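Local coordinates for protein BCL2-like 10 (Danio rerio, PDB 6FBX) that is a pro-survival Bcl-2 family member that binds the BH3 helix of Bad in a surface groove and probably restrains apoptosis by sequestering such pro-apoptotic relatives, at residues T52-T64 with T96-R108. Sequence-based numbering, arbitrary orientation.
Sequences TKFRSLSQEFLDT and TFTGVLASELLSR
With CG anti to the backbone N (chi1 -179°), a torsion that F61 shares, F97 reaches across to helix 51-65 and turns its edge to the face of F61, a T-shaped pair with centroids 5.4 Å apart. The contact belongs to the all-helical Bcl-2 fold: segment 52-64 of helix 51-65, whose residues K53, F54, L57 and E60 also meet the bound Bad BH3 peptide, crosses segment 96-107 of helix 88-107 at -62°. F97 is a knob in a hole formed by F54, L57, S58 and F61, and its CE1 lies 3.8 Å from S58 N, which meets the ring at its edge. On one side of this knob, T96 sets its methyl CG2 over a face of F54, 3.6 Å from the ring centroid, while its hydroxyl is bonded to A43 O of helix 34-49. In the other direction L101 divides its branches: CD2 lies over a face of F61, and CD1 presses on L62 CG at only 3.3 Å, a tight fit. L62 continues along the seam, meeting the aliphatic part of E104 and the CD2 methyl of L105.

Polar groups close the more exposed flank. S58 OG bonds to R55 O at 2.7 Å, sharing that carbonyl with Q59 N, and also accepts from a water that donates to E104 OE1, so the water links the two helices. The extended side chain of R108 sets one guanidinium face against L62 CD1 and forms a salt-bridge network with D63 and E104, its positive charge probably offsetting their like charges. Its NE meets the anti lone pair of E104 OE2 at 2.9 Å, whereas NH2 approaches D63 OD2 at 3.2 Å from above the carboxylate plane, with an N-H...O angle of 144°.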
loop_
_atom_site.group_PDB
_atom_site.type_symbol
_atom_site.label_atom_id
_atom_site.label_comp_id
_atom_site.label_asym_id
_atom_site.label_seq_id
_atom_site.Cartn_x
_atom_site.Cartn_y
_atom_site.Cartn_z
ATOM N N THR A 52 2.432 8.365 -14.373
ATOM C CA THR A 52 2.342 7.533 -15.570
ATOM C C THR A 52 2.815 6.111 -15.296
ATOM O O THR A 52 2.205 5.143 -15.769
ATOM C CB THR A 52 3.156 8.154 -16.705
ATOM O OG1 THR A 52 2.631 9.452 -17.016
ATOM C CG2 THR A 52 3.107 7.282 -17.956
ATOM N N LYS A 53 3.907 5.961 -14.547
ATOM C CA LYS A 53 4.430 4.627 -14.262
ATOM C C LYS A 53 3.460 3.821 -13.405
ATOM O O LYS A 53 3.237 2.632 -13.663
ATOM C CB LYS A 53 5.792 4.739 -13.576
ATOM C CG LYS A 53 6.518 3.414 -13.404
ATOM C CD LYS A 53 7.968 3.629 -12.994
ATOM C CE LYS A 53 8.656 2.312 -12.676
ATOM N NZ LYS A 53 10.043 2.505 -12.166
ATOM N N PHE A 54 2.879 4.442 -12.377
ATOM C CA PHE A 54 1.888 3.743 -11.563
ATOM C C PHE A 54 0.687 3.323 -12.398
ATOM O O PHE A 54 0.169 2.212 -12.241
ATOM C CB PHE A 54 1.434 4.620 -10.399
ATOM C CG PHE A 54 2.299 4.510 -9.185
ATOM C CD1 PHE A 54 2.285 3.355 -8.418
ATOM C CD2 PHE A 54 3.112 5.555 -8.797
ATOM C CE1 PHE A 54 3.072 3.241 -7.294
ATOM C CE2 PHE A 54 3.905 5.449 -7.662
ATOM C CZ PHE A 54 3.882 4.286 -6.913
ATOM N N ARG A 55 0.221 4.204 -13.285
ATOM C CA ARG A 55 -0.929 3.872 -14.116
ATOM C C ARG A 55 -0.610 2.693 -15.026
ATOM O O ARG A 55 -1.396 1.745 -15.136
ATOM C CB ARG A 55 -1.345 5.102 -14.926
ATOM C CG ARG A 55 -2.761 5.049 -15.491
ATOM C CD ARG A 55 -3.106 6.362 -16.190
ATOM N NE ARG A 55 -4.369 6.300 -16.924
ATOM C CZ ARG A 55 -5.549 6.691 -16.447
ATOM N NH1 ARG A 55 -6.630 6.590 -17.209
ATOM N NH2 ARG A 55 -5.660 7.183 -15.219
ATOM N N SER A 56 0.554 2.732 -15.681
ATOM C CA SER A 56 0.964 1.634 -16.548
ATOM C C SER A 56 1.115 0.335 -15.764
ATOM O O SER A 56 0.681 -0.732 -16.222
ATOM C CB SER A 56 2.275 1.993 -17.249
ATOM O OG SER A 56 2.769 0.901 -18.000
ATOM N N LEU A 57 1.724 0.403 -14.578
ATOM C CA LEU A 57 1.907 -0.798 -13.768
ATOM C C LEU A 57 0.570 -1.397 -13.351
ATOM O O LEU A 57 0.381 -2.619 -13.418
ATOM C CB LEU A 57 2.747 -0.477 -12.531
ATOM C CG LEU A 57 4.251 -0.294 -12.737
ATOM C CD1 LEU A 57 4.883 0.191 -11.442
ATOM C CD2 LEU A 57 4.908 -1.587 -13.200
ATOM N N SER A 58 -0.364 -0.556 -12.906
ATOM C CA SER A 58 -1.662 -1.061 -12.470
ATOM C C SER A 58 -2.375 -1.786 -13.604
ATOM O O SER A 58 -2.997 -2.834 -13.388
ATOM C CB SER A 58 -2.523 0.087 -11.944
ATOM O OG SER A 58 -2.859 0.994 -12.985
ATOM N N GLN A 59 -2.291 -1.250 -14.824
ATOM C CA GLN A 59 -2.981 -1.874 -15.948
ATOM C C GLN A 59 -2.293 -3.168 -16.373
ATOM O O GLN A 59 -2.966 -4.170 -16.647
ATOM C CB GLN A 59 -3.081 -0.883 -17.108
ATOM C CG GLN A 59 -3.970 0.306 -16.764
ATOM C CD GLN A 59 -4.093 1.319 -17.886
ATOM O OE1 GLN A 59 -3.505 1.159 -18.955
ATOM N NE2 GLN A 59 -4.868 2.372 -17.644
ATOM N N GLU A 60 -0.957 -3.181 -16.413
ATOM C CA GLU A 60 -0.242 -4.432 -16.665
ATOM C C GLU A 60 -0.597 -5.475 -15.612
ATOM O O GLU A 60 -0.932 -6.621 -15.939
ATOM C CB GLU A 60 1.270 -4.195 -16.673
ATOM C CG GLU A 60 1.826 -3.556 -17.932
ATOM C CD GLU A 60 3.343 -3.509 -17.922
ATOM O OE1 GLU A 60 3.909 -2.614 -17.260
ATOM O OE2 GLU A 60 3.969 -4.380 -18.563
ATOM N N PHE A 61 -0.505 -5.089 -14.338
ATOM C CA PHE A 61 -0.821 -5.978 -13.224
ATOM C C PHE A 61 -2.193 -6.621 -13.404
ATOM O O PHE A 61 -2.328 -7.850 -13.401
ATOM C CB PHE A 61 -0.747 -5.175 -11.920
ATOM C CG PHE A 61 -1.187 -5.928 -10.690
ATOM C CD1 PHE A 61 -0.253 -6.450 -9.815
ATOM C CD2 PHE A 61 -2.530 -6.084 -10.396
ATOM C CE1 PHE A 61 -0.650 -7.123 -8.677
ATOM C CE2 PHE A 61 -2.934 -6.762 -9.262
ATOM C CZ PHE A 61 -1.993 -7.281 -8.401
ATOM N N LEU A 62 -3.231 -5.795 -13.568
ATOM C CA LEU A 62 -4.585 -6.332 -13.645
ATOM C C LEU A 62 -4.792 -7.176 -14.895
ATOM O O LEU A 62 -5.640 -8.075 -14.895
ATOM C CB LEU A 62 -5.606 -5.195 -13.597
ATOM C CG LEU A 62 -5.733 -4.472 -12.256
ATOM C CD1 LEU A 62 -6.691 -3.297 -12.378
ATOM C CD2 LEU A 62 -6.195 -5.417 -11.149
ATOM N N ASP A 63 -4.032 -6.914 -15.962
ATOM C CA ASP A 63 -4.182 -7.690 -17.186
ATOM C C ASP A 63 -3.420 -9.009 -17.149
ATOM O O ASP A 63 -3.746 -9.914 -17.926
ATOM C CB ASP A 63 -3.724 -6.872 -18.395
ATOM C CG ASP A 63 -4.638 -5.693 -18.681
ATOM O OD1 ASP A 63 -4.147 -4.665 -19.194
ATOM O OD2 ASP A 63 -5.844 -5.788 -18.374
ATOM N N THR A 64 -2.417 -9.142 -16.277
ATOM C CA THR A 64 -1.671 -10.388 -16.153
ATOM C C THR A 64 -2.058 -11.196 -14.922
ATOM O O THR A 64 -1.711 -12.381 -14.845
ATOM C CB THR A 64 -0.159 -10.113 -16.109
ATOM O OG1 THR A 64 0.174 -9.394 -14.914
ATOM C CG2 THR A 64 0.278 -9.306 -17.325
ATOM N N THR A 96 0.241 3.609 -2.387
ATOM C CA THR A 96 0.057 4.308 -3.655
ATOM C C THR A 96 -0.393 3.346 -4.744
ATOM O O THR A 96 -1.367 3.605 -5.459
ATOM C CB THR A 96 1.354 4.998 -4.077
ATOM O OG1 THR A 96 1.796 5.882 -3.039
ATOM C CG2 THR A 96 1.142 5.788 -5.364
ATOM N N PHE A 97 0.320 2.229 -4.888
ATOM C CA PHE A 97 -0.013 1.262 -5.925
ATOM C C PHE A 97 -1.420 0.712 -5.735
ATOM O O PHE A 97 -2.181 0.587 -6.701
ATOM C CB PHE A 97 1.015 0.132 -5.919
ATOM C CG PHE A 97 0.782 -0.903 -6.974
ATOM C CD1 PHE A 97 0.703 -0.543 -8.304
ATOM C CD2 PHE A 97 0.661 -2.240 -6.637
ATOM C CE1 PHE A 97 0.488 -1.494 -9.281
ATOM C CE2 PHE A 97 0.449 -3.197 -7.613
ATOM C CZ PHE A 97 0.365 -2.822 -8.935
ATOM N N THR A 98 -1.788 0.384 -4.497
ATOM C CA THR A 98 -3.107 -0.193 -4.253
ATOM C C THR A 98 -4.209 0.829 -4.504
ATOM O O THR A 98 -5.294 0.478 -4.978
ATOM C CB THR A 98 -3.182 -0.737 -2.827
ATOM O OG1 THR A 98 -2.143 -1.705 -2.636
ATOM C CG2 THR A 98 -4.526 -1.397 -2.570
ATOM N N GLY A 99 -3.946 2.099 -4.196
ATOM C CA GLY A 99 -4.906 3.143 -4.509
ATOM C C GLY A 99 -5.161 3.278 -5.997
ATOM O O GLY A 99 -6.302 3.461 -6.427
ATOM N N VAL A 100 -4.100 3.206 -6.806
ATOM C CA VAL A 100 -4.274 3.258 -8.255
ATOM C C VAL A 100 -4.978 2.000 -8.741
ATOM O O VAL A 100 -5.861 2.058 -9.606
ATOM C CB VAL A 100 -2.911 3.449 -8.949
ATOM C CG1 VAL A 100 -3.070 3.420 -10.466
ATOM C CG2 VAL A 100 -2.270 4.755 -8.513
ATOM N N LEU A 101 -4.593 0.847 -8.198
ATOM C CA LEU A 101 -5.250 -0.411 -8.527
ATOM C C LEU A 101 -6.747 -0.325 -8.257
ATOM O O LEU A 101 -7.569 -0.682 -9.109
ATOM C CB LEU A 101 -4.609 -1.526 -7.700
ATOM C CG LEU A 101 -4.515 -2.968 -8.177
ATOM C CD1 LEU A 101 -4.235 -3.082 -9.664
ATOM C CD2 LEU A 101 -3.416 -3.641 -7.368
ATOM N N ALA A 102 -7.115 0.155 -7.068
ATOM C CA ALA A 102 -8.524 0.265 -6.709
ATOM C C ALA A 102 -9.265 1.191 -7.665
ATOM O O ALA A 102 -10.382 0.885 -8.096
ATOM C CB ALA A 102 -8.651 0.764 -5.270
ATOM N N SER A 103 -8.657 2.329 -8.008
ATOM C CA SER A 103 -9.302 3.265 -8.925
ATOM C C SER A 103 -9.481 2.644 -10.304
ATOM O O SER A 103 -10.497 2.878 -10.971
ATOM C CB SER A 103 -8.481 4.550 -9.023
ATOM O OG SER A 103 -8.305 5.138 -7.747
ATOM N N GLU A 104 -8.504 1.854 -10.752
ATOM C CA GLU A 104 -8.614 1.210 -12.058
ATOM C C GLU A 104 -9.716 0.157 -12.054
ATOM O O GLU A 104 -10.475 0.041 -13.023
ATOM C CB GLU A 104 -7.268 0.596 -12.451
ATOM C CG GLU A 104 -7.264 -0.157 -13.775
ATOM C CD GLU A 104 -7.402 0.757 -14.975
ATOM O OE1 GLU A 104 -7.002 1.936 -14.873
ATOM O OE2 GLU A 104 -7.901 0.293 -16.024
ATOM N N LEU A 105 -9.828 -0.616 -10.970
ATOM C CA LEU A 105 -10.889 -1.616 -10.887
ATOM C C LEU A 105 -12.263 -0.959 -10.924
ATOM O O LEU A 105 -13.186 -1.467 -11.573
ATOM C CB LEU A 105 -10.719 -2.456 -9.620
ATOM C CG LEU A 105 -9.533 -3.422 -9.647
ATOM C CD1 LEU A 105 -9.183 -3.906 -8.244
ATOM C CD2 LEU A 105 -9.838 -4.603 -10.557
ATOM N N LEU A 106 -12.422 0.174 -10.236
ATOM C CA LEU A 106 -13.676 0.916 -10.320
ATOM C C LEU A 106 -13.930 1.409 -11.738
ATOM O O LEU A 106 -15.057 1.325 -12.240
ATOM C CB LEU A 106 -13.661 2.087 -9.337
ATOM C CG LEU A 106 -14.218 1.788 -7.942
ATOM C CD1 LEU A 106 -13.532 0.584 -7.315
ATOM C CD2 LEU A 106 -14.084 3.007 -7.039
ATOM N N SER A 107 -12.894 1.929 -12.403
ATOM C CA SER A 107 -13.053 2.373 -13.783
ATOM C C SER A 107 -13.524 1.241 -14.684
ATOM O O SER A 107 -14.229 1.484 -15.670
ATOM C CB SER A 107 -11.736 2.946 -14.311
ATOM O OG SER A 107 -11.435 4.184 -13.695
ATOM N N ARG A 108 -13.151 0.006 -14.366
ATOM C CA ARG A 108 -13.522 -1.153 -15.165
ATOM C C ARG A 108 -14.883 -1.723 -14.789
ATOM O O ARG A 108 -15.272 -2.762 -15.328
ATOM C CB ARG A 108 -12.446 -2.235 -15.030
ATOM C CG ARG A 108 -11.094 -1.785 -15.562
ATOM C CD ARG A 108 -10.023 -2.848 -15.413
ATOM N NE ARG A 108 -8.799 -2.449 -16.104
ATOM C CZ ARG A 108 -7.845 -3.286 -16.501
ATOM N NH1 ARG A 108 -6.773 -2.817 -17.126
ATOM N NH2 ARG A 108 -7.963 -4.592 -16.286
HETATM O O HOH W 1 -4.841 3.122 -13.655
#